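PDB 4ECM: glucose-1-phosphate thymidylyltransferase from Bacillus anthracis, which catalyses thymidylyl transfer from dTTP to glucose 1-phosphate, yielding dTDP-glucose and pyrophosphate for dTDP-L-rhamnose synthesis. Local coordinates for residues L50-Y55 and Q251-L256; N133-D138 and G239-A244; K154-S159 and T193-Y198. All coordinates share one frame; numbering follows the deposited sequence.

Contact 1 (L50-Y55 and Q251-L256)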
loop_
_atom_site.group_PDB
_atom_site.type_symbol
_atom_site.label_atom_id
_atom_site.label_comp_id
_atom_site.label_asym_id
_atom_site.label_seq_id
_atom_site.Cartn_x
_atom_site.Cartn_y
_atom_site.Cartn_z
ATOM N N LEU A 50 -0.212 14.796 5.122
ATOM C CA LEU A 50 0.537 15.811 4.382
ATOM C C LEU A 50 1.380 16.634 5.364
ATOM O O LEU A 50 1.031 16.784 6.537
ATOM C CB LEU A 50 -0.408 16.739 3.619
ATOM C CG LEU A 50 -1.270 16.103 2.520
ATOM C CD1 LEU A 50 -2.145 17.183 1.851
ATOM C CD2 LEU A 50 -0.409 15.392 1.478
ATOM N N PRO A 51 2.491 17.180 4.895
ATOM C CA PRO A 51 3.325 17.956 5.793
ATOM C C PRO A 51 2.693 19.244 6.315
ATOM O O PRO A 51 1.997 19.952 5.566
ATOM C CB PRO A 51 4.524 18.347 4.909
ATOM C CG PRO A 51 4.515 17.406 3.809
ATOM C CD PRO A 51 3.111 17.003 3.578
ATOM N N VAL A 52 2.934 19.505 7.601
ATOM C CA VAL A 52 2.611 20.765 8.259
ATOM C C VAL A 52 3.878 21.056 9.079
ATOM O O VAL A 52 4.064 20.540 10.199
ATOM C CB VAL A 52 1.372 20.700 9.129
ATOM C CG1 VAL A 52 1.249 21.989 9.954
ATOM C CG2 VAL A 52 0.100 20.472 8.239
ATOM N N GLY A 53 4.769 21.858 8.513
ATOM C CA GLY A 53 6.055 22.080 9.157
ATOM C C GLY A 53 6.884 20.852 8.826
ATOM O O GLY A 53 6.840 20.346 7.698
ATOM N N ARG A 54 7.629 20.355 9.810
ATOM C CA ARG A 54 8.494 19.202 9.587
ATOM C C ARG A 54 7.867 17.882 10.033
ATOM O O ARG A 54 8.565 16.888 10.164
ATOM C CB ARG A 54 9.896 19.424 10.214
ATOM C CG ARG A 54 9.947 19.554 11.734
ATOM C CD ARG A 54 11.358 19.978 12.276
ATOM N NE ARG A 54 11.894 21.194 11.635
ATOM C CZ ARG A 54 13.046 21.280 10.961
ATOM N NH1 ARG A 54 13.873 20.240 10.869
ATOM N NH2 ARG A 54 13.401 22.442 10.410
ATOM N N TYR A 55 6.548 17.860 10.217
ATOM C CA TYR A 55 5.847 16.653 10.605
ATOM C C TYR A 55 4.595 16.483 9.759
ATOM O O TYR A 55 4.074 17.456 9.207
ATOM C CB TYR A 55 5.428 16.703 12.079
ATOM C CG TYR A 55 6.579 16.959 13.014
ATOM C CD1 TYR A 55 7.475 15.950 13.329
ATOM C CD2 TYR A 55 6.790 18.210 13.556
ATOM C CE1 TYR A 55 8.535 16.176 14.169
ATOM C CE2 TYR A 55 7.839 18.442 14.397
ATOM C CZ TYR A 55 8.715 17.419 14.706
ATOM O OH TYR A 55 9.779 17.655 15.560
ATOM N N GLN A 251 -1.012 25.938 3.404
ATOM C CA GLN A 251 0.255 26.677 3.278
ATOM C C GLN A 251 0.489 27.573 4.487
ATOM O O GLN A 251 1.620 27.695 4.967
ATOM C CB GLN A 251 0.278 27.490 1.999
ATOM C CG GLN A 251 0.300 26.635 0.734
ATOM C CD GLN A 251 1.508 25.728 0.654
ATOM O OE1 GLN A 251 2.590 26.066 1.149
ATOM N NE2 GLN A 251 1.341 24.570 0.010
ATOM N N ARG A 252 -0.580 28.187 4.987
ATOM C CA ARG A 252 -0.497 29.050 6.164
ATOM C C ARG A 252 -0.058 28.230 7.369
ATOM O O ARG A 252 0.843 28.624 8.107
ATOM C CB ARG A 252 -1.861 29.663 6.453
ATOM C CG ARG A 252 -1.892 30.714 7.562
ATOM C CD ARG A 252 -3.338 30.971 7.925
ATOM N NE ARG A 252 -4.135 31.072 6.708
ATOM C CZ ARG A 252 -5.423 30.779 6.629
ATOM N NH1 ARG A 252 -6.040 30.903 5.460
ATOM N NH2 ARG A 252 -6.077 30.343 7.705
ATOM N N ALA A 253 -0.699 27.083 7.560
ATOM C CA ALA A 253 -0.367 26.188 8.675
ATOM C C ALA A 253 1.112 25.809 8.587
ATOM O O ALA A 253 1.820 25.806 9.595
ATOM C CB ALA A 253 -1.253 24.932 8.640
ATOM N N ASN A 254 1.582 25.490 7.379
ATOM C CA ASN A 254 2.998 25.183 7.200
ATOM C C ASN A 254 3.922 26.307 7.644
ATOM O O ASN A 254 4.910 26.045 8.346
ATOM C CB ASN A 254 3.337 24.784 5.754
ATOM C CG ASN A 254 3.138 23.314 5.510
ATOM O OD1 ASN A 254 4.079 22.541 5.654
ATOM N ND2 ASN A 254 1.907 22.902 5.204
ATOM N N ALA A 255 3.605 27.538 7.253
ATOM C CA ALA A 255 4.429 28.685 7.625
ATOM C C ALA A 255 4.387 28.877 9.142
ATOM O O ALA A 255 5.418 29.064 9.773
ATOM C CB ALA A 255 3.973 29.971 6.904
ATOM N N LEU A 256 3.193 28.823 9.717
ATOM C CA LEU A 256 3.037 28.980 11.161
ATOM C C LEU A 256 3.750 27.908 11.979
ATOM O O LEU A 256 4.186 28.171 13.098
ATOM C CB LEU A 256 1.549 28.963 11.537
ATOM C CG LEU A 256 0.766 30.233 11.161
ATOM C CD1 LEU A 256 -0.763 30.084 11.361
ATOM C CD2 LEU A 256 1.303 31.418 11.979
#

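Contact 2 (N133-D138 and G239-A244). With DAU (2'deoxy-thymidine-5'-diphospho-alpha-D-glucose), chain B.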
loop_
_atom_site.group_PDB
_atom_site.type_symbol
_atom_site.label_atom_id
_atom_site.label_comp_id
_atom_site.label_asym_id
_atom_site.label_seq_id
_atom_site.Cartn_x
_atom_site.Cartn_y
_atom_site.Cartn_z
ATOM N N ASN A 133 -6.983 20.679 12.233
ATOM C CA ASN A 133 -6.914 21.877 13.071
ATOM C C ASN A 133 -5.535 22.002 13.706
ATOM O O ASN A 133 -5.133 21.159 14.538
ATOM C CB ASN A 133 -7.983 21.871 14.169
ATOM C CG ASN A 133 -9.354 22.369 13.678
ATOM O OD1 ASN A 133 -9.989 23.171 14.353
ATOM N ND2 ASN A 133 -9.784 21.927 12.491
ATOM N N ILE A 134 -4.810 23.053 13.322
ATOM C CA ILE A 134 -3.449 23.282 13.809
ATOM C C ILE A 134 -3.461 24.570 14.602
ATOM O O ILE A 134 -3.958 25.590 14.122
ATOM C CB ILE A 134 -2.450 23.377 12.632
ATOM C CG1 ILE A 134 -2.670 22.213 11.652
ATOM C CG2 ILE A 134 -0.993 23.485 13.141
ATOM C CD1 ILE A 134 -2.473 20.799 12.239
ATOM N N PHE A 135 -2.908 24.527 15.813
ATOM C CA PHE A 135 -2.938 25.681 16.700
ATOM C C PHE A 135 -1.791 25.676 17.701
ATOM O O PHE A 135 -1.214 24.621 17.976
ATOM C CB PHE A 135 -4.281 25.714 17.424
ATOM C CG PHE A 135 -4.594 24.465 18.164
ATOM C CD1 PHE A 135 -4.398 24.383 19.528
ATOM C CD2 PHE A 135 -5.084 23.351 17.497
ATOM C CE1 PHE A 135 -4.682 23.221 20.209
ATOM C CE2 PHE A 135 -5.348 22.186 18.170
ATOM C CZ PHE A 135 -5.155 22.115 19.529
ATOM N N SER A 136 -1.476 26.854 18.255
ATOM C CA SER A 136 -0.358 26.997 19.211
ATOM C C SER A 136 -0.675 26.743 20.694
ATOM O O SER A 136 0.198 26.335 21.443
ATOM C CB SER A 136 0.288 28.380 19.081
ATOM O OG SER A 136 -0.638 29.416 19.345
ATOM N N ASP A 137 -1.892 27.006 21.141
ATOM C CA ASP A 137 -2.184 26.804 22.559
ATOM C C ASP A 137 -1.984 25.379 23.041
ATOM O O ASP A 137 -2.242 24.430 22.295
ATOM C CB ASP A 137 -3.641 27.150 22.861
ATOM C CG ASP A 137 -3.876 28.625 23.081
ATOM O OD1 ASP A 137 -2.928 29.444 22.964
ATOM O OD2 ASP A 137 -5.035 28.955 23.411
ATOM N N ASP A 138 -1.547 25.244 24.298
ATOM C CA ASP A 138 -1.522 23.957 24.972
ATOM C C ASP A 138 -3.001 23.742 25.336
ATOM O O ASP A 138 -3.699 24.697 25.630
ATOM C CB ASP A 138 -0.724 23.983 26.295
ATOM C CG ASP A 138 0.778 24.234 26.108
ATOM O OD1 ASP A 138 1.308 23.994 25.001
ATOM O OD2 ASP A 138 1.426 24.651 27.107
ATOM N N GLY A 239 -3.465 31.934 21.392
ATOM C CA GLY A 239 -2.499 32.038 20.298
ATOM C C GLY A 239 -3.134 31.879 18.931
ATOM O O GLY A 239 -4.324 32.154 18.759
ATOM N N TRP A 240 -2.362 31.385 17.963
ATOM C CA TRP A 240 -2.890 31.211 16.632
ATOM C C TRP A 240 -3.570 29.871 16.423
ATOM O O TRP A 240 -3.357 28.896 17.165
ATOM C CB TRP A 240 -1.794 31.434 15.570
ATOM C CG TRP A 240 -0.567 30.579 15.708
ATOM C CD1 TRP A 240 0.618 30.942 16.290
ATOM C CD2 TRP A 240 -0.379 29.243 15.224
ATOM N NE1 TRP A 240 1.520 29.913 16.215
ATOM C CE2 TRP A 240 0.936 28.856 15.566
ATOM C CE3 TRP A 240 -1.191 28.335 14.541
ATOM C CZ2 TRP A 240 1.452 27.598 15.256
ATOM C CZ3 TRP A 240 -0.678 27.085 14.231
ATOM C CH2 TRP A 240 0.633 26.728 14.584
ATOM N N TRP A 241 -4.395 29.852 15.383
ATOM C CA TRP A 241 -5.167 28.693 15.007
ATOM C C TRP A 241 -5.509 28.757 13.533
ATOM O O TRP A 241 -5.832 29.822 12.997
ATOM C CB TRP A 241 -6.480 28.652 15.785
ATOM C CG TRP A 241 -7.451 27.600 15.298
ATOM C CD1 TRP A 241 -7.481 26.286 15.654
ATOM C CD2 TRP A 241 -8.528 27.781 14.373
ATOM N NE1 TRP A 241 -8.504 25.633 15.010
ATOM C CE2 TRP A 241 -9.168 26.525 14.223
ATOM C CE3 TRP A 241 -9.034 28.883 13.678
ATOM C CZ2 TRP A 241 -10.257 26.334 13.384
ATOM C CZ3 TRP A 241 -10.139 28.698 12.851
ATOM C CH2 TRP A 241 -10.734 27.427 12.709
ATOM N N THR A 242 -5.460 27.613 12.881
ATOM C CA THR A 242 -5.867 27.553 11.503
ATOM C C THR A 242 -6.332 26.162 11.139
ATOM O O THR A 242 -5.915 25.160 11.742
ATOM C CB THR A 242 -4.721 27.881 10.535
ATOM O OG1 THR A 242 -5.240 27.929 9.196
ATOM C CG2 THR A 242 -3.606 26.807 10.611
ATOM N N ASP A 243 -7.250 26.097 10.192
ATOM C CA ASP A 243 -7.614 24.831 9.647
ATOM C C ASP A 243 -6.530 24.599 8.594
ATOM O O ASP A 243 -5.725 25.492 8.261
ATOM C CB ASP A 243 -8.966 24.867 8.948
ATOM C CG ASP A 243 -8.920 25.678 7.665
ATOM O OD1 ASP A 243 -8.789 26.900 7.764
ATOM O OD2 ASP A 243 -9.019 25.097 6.573
ATOM N N ALA A 244 -6.463 23.395 8.092
ATOM C CA ALA A 244 -5.508 23.101 7.011
ATOM C C ALA A 244 -6.152 22.351 5.868
ATOM O O ALA A 244 -5.494 21.558 5.222
ATOM C CB ALA A 244 -4.324 22.323 7.562
HETATM O O6 DAU B . -12.170 23.669 11.279
HETATM C C6 DAU B . -13.195 24.077 12.187
HETATM C C5 DAU B . -14.560 23.754 11.596
HETATM O O5 DAU B . -14.577 22.360 11.300
HETATM C C4 DAU B . -15.697 24.121 12.556
HETATM O O4 DAU B . -15.734 25.525 12.783
HETATM C C3 DAU B . -17.061 23.678 12.032
HETATM O O3 DAU B . -18.055 23.946 13.044
HETATM C C2 DAU B . -16.988 22.181 11.709
HETATM O O2 DAU B . -18.214 21.723 11.108
HETATM C C1 DAU B . -15.821 21.874 10.780
HETATM O O1 DAU B . -16.075 22.459 9.507
HETATM P P2 DAU B . -15.353 21.894 8.179
HETATM O O3P DAU B . -13.914 22.348 8.117
HETATM O O4P DAU B . -16.292 22.157 7.035
HETATM O OPP DAU B . -15.302 20.304 8.472
HETATM P P DAU B . -14.640 19.264 7.440
HETATM O O1P DAU B . -13.497 19.939 6.721
HETATM O O2P DAU B . -15.736 18.615 6.677
HETATM O "O5'" DAU B . -13.980 18.171 8.427
HETATM C "C5'" DAU B . -12.844 18.525 9.189
HETATM C "C4'" DAU B . -12.069 17.332 9.749
HETATM O "O4'" DAU B . -12.895 16.295 10.275
HETATM C "C3'" DAU B . -11.129 16.708 8.741
HETATM O "O3'" DAU B . -9.843 16.710 9.368
HETATM C "C2'" DAU B . -11.622 15.297 8.531
HETATM C "C1'" DAU B . -12.553 15.047 9.708
HETATM N N11 DAU B . -13.862 14.455 9.384
HETATM C C61 DAU B . -14.704 15.148 8.478
HETATM C C51 DAU B . -15.770 14.509 7.876
HETATM C C5A DAU B . -16.724 15.291 6.997
HETATM C C21 DAU B . -14.005 13.058 9.488
HETATM O O21 DAU B . -13.159 12.390 10.286
HETATM N N31 DAU B . -15.042 12.399 8.915
HETATM C C41 DAU B . -15.924 13.052 8.114
HETATM O O41 DAU B . -16.941 12.377 7.533
HETATM O O HOH W 1 -4.027 28.425 19.844
#

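Contact 3 (K154-S159 and T193-Y198)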
loop_
_atom_site.group_PDB
_atom_site.type_symbol
_atom_site.label_atom_id
_atom_site.label_comp_id
_atom_site.label_asym_id
_atom_site.label_seq_id
_atom_site.Cartn_x
_atom_site.Cartn_y
_atom_site.Cartn_z
ATOM N N LYS A 154 -17.486 21.572 26.406
ATOM C CA LYS A 154 -16.725 22.797 26.288
ATOM C C LYS A 154 -16.216 22.934 24.855
ATOM O O LYS A 154 -15.766 21.961 24.245
ATOM C CB LYS A 154 -15.541 22.797 27.272
ATOM C CG LYS A 154 -14.613 24.020 27.162
ATOM C CD LYS A 154 -13.447 23.979 28.162
ATOM C CE LYS A 154 -13.884 24.158 29.641
ATOM N NZ LYS A 154 -14.503 25.475 29.982
ATOM N N VAL A 155 -16.315 24.146 24.330
ATOM C CA VAL A 155 -15.844 24.478 22.989
ATOM C C VAL A 155 -14.816 25.587 23.141
ATOM O O VAL A 155 -14.850 26.351 24.134
ATOM C CB VAL A 155 -16.997 24.906 22.042
ATOM C CG1 VAL A 155 -17.925 23.724 21.786
ATOM C CG2 VAL A 155 -17.775 26.106 22.609
ATOM N N LEU A 156 -13.885 25.643 22.189
ATOM C CA LEU A 156 -12.799 26.620 22.192
ATOM C C LEU A 156 -12.984 27.528 20.988
ATOM O O LEU A 156 -13.131 27.047 19.861
ATOM C CB LEU A 156 -11.447 25.917 22.130
ATOM C CG LEU A 156 -11.203 24.860 23.215
ATOM C CD1 LEU A 156 -9.765 24.291 23.124
ATOM C CD2 LEU A 156 -11.482 25.415 24.616
ATOM N N LEU A 157 -12.961 28.837 21.233
ATOM C CA LEU A 157 -13.249 29.837 20.202
ATOM C C LEU A 157 -12.035 30.617 19.715
ATOM O O LEU A 157 -11.073 30.844 20.458
ATOM C CB LEU A 157 -14.272 30.854 20.722
ATOM C CG LEU A 157 -15.567 30.319 21.354
ATOM C CD1 LEU A 157 -16.474 31.494 21.769
ATOM C CD2 LEU A 157 -16.279 29.368 20.404
ATOM N N GLN A 158 -12.107 31.013 18.446
ATOM C CA GLN A 158 -11.101 31.847 17.817
ATOM C C GLN A 158 -11.767 32.927 17.012
ATOM O O GLN A 158 -12.630 32.647 16.190
ATOM C CB GLN A 158 -10.224 31.051 16.865
ATOM C CG GLN A 158 -8.993 30.506 17.500
ATOM C CD GLN A 158 -7.911 31.572 17.722
ATOM O OE1 GLN A 158 -7.072 31.428 18.586
ATOM N NE2 GLN A 158 -7.928 32.607 16.925
ATOM N N SER A 159 -11.359 34.167 17.252
ATOM C CA SER A 159 -11.866 35.294 16.490
ATOM C C SER A 159 -11.159 35.222 15.145
ATOM O O SER A 159 -9.939 35.110 15.101
ATOM C CB SER A 159 -11.559 36.608 17.196
ATOM O OG SER A 159 -12.114 37.691 16.469
ATOM N N THR A 193 -13.848 26.352 17.006
ATOM C CA THR A 193 -12.790 25.514 16.473
ATOM C C THR A 193 -13.107 24.042 16.594
ATOM O O THR A 193 -14.018 23.653 17.321
ATOM C CB THR A 193 -11.472 25.732 17.206
ATOM O OG1 THR A 193 -11.607 25.289 18.559
ATOM C CG2 THR A 193 -11.075 27.197 17.169
ATOM N N GLY A 194 -12.304 23.233 15.893
ATOM C CA GLY A 194 -12.445 21.792 15.884
ATOM C C GLY A 194 -11.754 21.068 17.031
ATOM O O GLY A 194 -11.123 20.022 16.818
ATOM N N ILE A 195 -11.854 21.628 18.235
ATOM C CA ILE A 195 -11.318 21.006 19.437
ATOM C C ILE A 195 -12.482 21.001 20.391
ATOM O O ILE A 195 -12.912 22.061 20.841
ATOM C CB ILE A 195 -10.154 21.769 20.080
ATOM C CG1 ILE A 195 -8.995 21.979 19.096
ATOM C CG2 ILE A 195 -9.639 20.985 21.307
ATOM C CD1 ILE A 195 -9.238 23.012 18.041
ATOM N N TYR A 196 -13.010 19.814 20.667
ATOM C CA TYR A 196 -14.202 19.658 21.483
ATOM C C TYR A 196 -13.943 18.809 22.730
ATOM O O TYR A 196 -13.241 17.794 22.675
ATOM C CB TYR A 196 -15.296 18.980 20.644
ATOM C CG TYR A 196 -15.502 19.624 19.295
ATOM C CD1 TYR A 196 -16.157 20.841 19.175
ATOM C CD2 TYR A 196 -15.045 19.020 18.140
ATOM C CE1 TYR A 196 -16.333 21.439 17.940
ATOM C CE2 TYR A 196 -15.228 19.611 16.897
ATOM C CZ TYR A 196 -15.867 20.814 16.805
ATOM O OH TYR A 196 -16.031 21.400 15.570
ATOM N N LEU A 197 -14.505 19.233 23.856
ATOM C CA LEU A 197 -14.382 18.473 25.078
ATOM C C LEU A 197 -15.792 18.054 25.454
ATOM O O LEU A 197 -16.662 18.915 25.631
ATOM C CB LEU A 197 -13.684 19.265 26.188
ATOM C CG LEU A 197 -12.254 19.757 25.871
ATOM C CD1 LEU A 197 -12.283 21.071 25.073
ATOM C CD2 LEU A 197 -11.437 19.963 27.112
ATOM N N TYR A 198 -16.019 16.734 25.534
ATOM C CA TYR A 198 -17.357 16.164 25.822
ATOM C C TYR A 198 -17.391 15.120 26.939
ATOM O O TYR A 198 -16.387 14.454 27.219
ATOM C CB TYR A 198 -17.924 15.442 24.593
ATOM C CG TYR A 198 -18.167 16.278 23.359
ATOM C CD1 TYR A 198 -18.997 17.388 23.405
ATOM C CD2 TYR A 198 -17.638 15.909 22.134
ATOM C CE1 TYR A 198 -19.247 18.152 22.282
ATOM C CE2 TYR A 198 -17.894 16.669 20.975
ATOM C CZ TYR A 198 -18.698 17.794 21.066
ATOM O OH TYR A 198 -18.969 18.566 19.956
HETATM O O HOH W 2 -14.566 23.931 19.913
#

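Contact 1 (L50-Y55 and Q251-L256)
A tight β-hairpin, P51–V52 turning back to Y55 through a type II' turn, is docked on helix 247–256 by the two-handed amide of N254. ND2 of N254 donates to P51 O at 3.0 Å, and G53 N donates to N254 OD1, also at 3.0 Å. The amide therefore works as donor and acceptor toward the same short backbone run, spanning V52. The two bonds differ in approach: P51 O lies close to the amide plane of N254, whereas the G53 N-H comes down on OD1 from well above its carbonyl plane, 62° out of it. With chi2 at -93° the amide stands nearly square to the CA-CB-CG plane, which brings both of its polar atoms to the hairpin.

G53, with its positive phi, occupies the first corner of the type II' turn, and V52 N closes the hairpin on Y55 O at 2.8 Å. In the nucleotidyltransferase fold this joins an early loop to a late helix, elements 196 positions apart in the chain. Beside the polar pair, V52 places CG1 anti to its backbone N (chi1 171°), where it packs 4.1 Å from A253 CB and 3.9 Å from A253 O.

N254 is engaged beyond the hairpin as well. Its ND2 also reaches L250 O one helical turn back, and its OD1 accepts from Q251 NE2 of a second subunit, a bond that the Q251 of this chain returns to that subunit's N254. P51 packs against P51 of the same neighbouring subunit.

Contact 2 (N133-D138 and G239-A244)
The indole N-H of W241 reaches the amide oxygen of N133 from above the amide rather than at its edge. NE1 of W241 lies 2.9 Å from N133 OD1, which sits in the indole plane, yet the donor stands 49° out of the carbonyl plane, and the ring and amide planes are turned 62° apart. The other branch of the amide serves the ligand: N133 ND2 donates to O6 of the dTDP-glucose glucosyl group at 3.2 Å, while C6 of the same sugar meets the edge of the W241 ring.

The pair is carried by a two-stranded antiparallel ribbon, where I134 and T242 exchange both backbone bonds, and S136 N extends the ladder to W240 O. S136 CB makes a CH-pi contact over the face of the five-membered ring of W240, 3.6 Å from the centroid, and I134 CG2 touches the ring edge at CZ3 (3.8 Å). At the far end D137 OD1 accepts from G239 N, and OD2 of the same carboxylate is hydrogen-bonded to Y142 OH.

Since N133 OD1 also accepts from the backbone N of G194, two N-H donors would set the amide's rotation, consistent with ND2, not oxygen, facing O6.

Contact 3 (K154-S159 and T193-Y198)
V155 CG1 meets the Y196 ring at its edge, close to the ring plane and 4.3 Å from CD1, while the carbonyl carbon of G194 covers part of one face, 3.7 Å above the plane and toward the rim. The ring also packs against I219 and N223 of helix 219–228. Farther along, Y198 lies with its ring nearly parallel to that of Y226.

Two antiparallel strands of the central mixed sheet carry these groups, and their pairing illustrates how a sheet copes with a corner. K154 and L197 exchange both backbone bonds in regular fashion, but the second strand turns at G194, and regular pairing gives way to something more elaborate. There L156 O becomes a double acceptor. T193 N points almost straight at L156 O, 3.0 Å away, and the T193 hydroxyl adds a shorter bond, OG1 to L156 O at 2.7 Å, coming from 38° above the carbonyl plane. Lying between its own backbone N and carbonyl carbon (chi1 66°), OG1 stays on the same side as the N-H and so both can grip one oxygen.

A water bridges the two strands beside the corner. It accepts from L156 N at 2.9 Å and lies 2.7 Å from both T193 O and I195 O.

L156 CD1 packs across I195 CG2 at 3.8 Å, and T193 CG2 rests on the aliphatic part of Q158. K154 carries its amine away from the strand to a salt bridge with E145 and to T233 and N235.

The hydroxyl thus reinforces a backbone bond already made, while the water takes up L156 N where direct pairing lapses, consistent with a corner at G194, a residue of the dTDP-glucose pocket, at which the buried L156 N and O keep partners.

All three contacts are buried, but in different settings. Contact 3 lies nearest the centre of the chain, inside the main sheet, and contact 2 about 11 Å from that centre in a small separate ribbon; neither is touched by another subunit. Contact 1 lies farthest out, about 17 Å, and is buried partly by a neighbouring subunit. Strand 241–243 leads into helix 247–256, so contacts 1 and 2 share one piece of chain and meet where A253 packs on T242. Contacts 2 and 3 adjoin through W241 and T193. Contact 2 rests on a short backbone ladder, contact 3 on one regular pair supplemented by a hydroxyl and a water, and contact 1 on one asparagine amide.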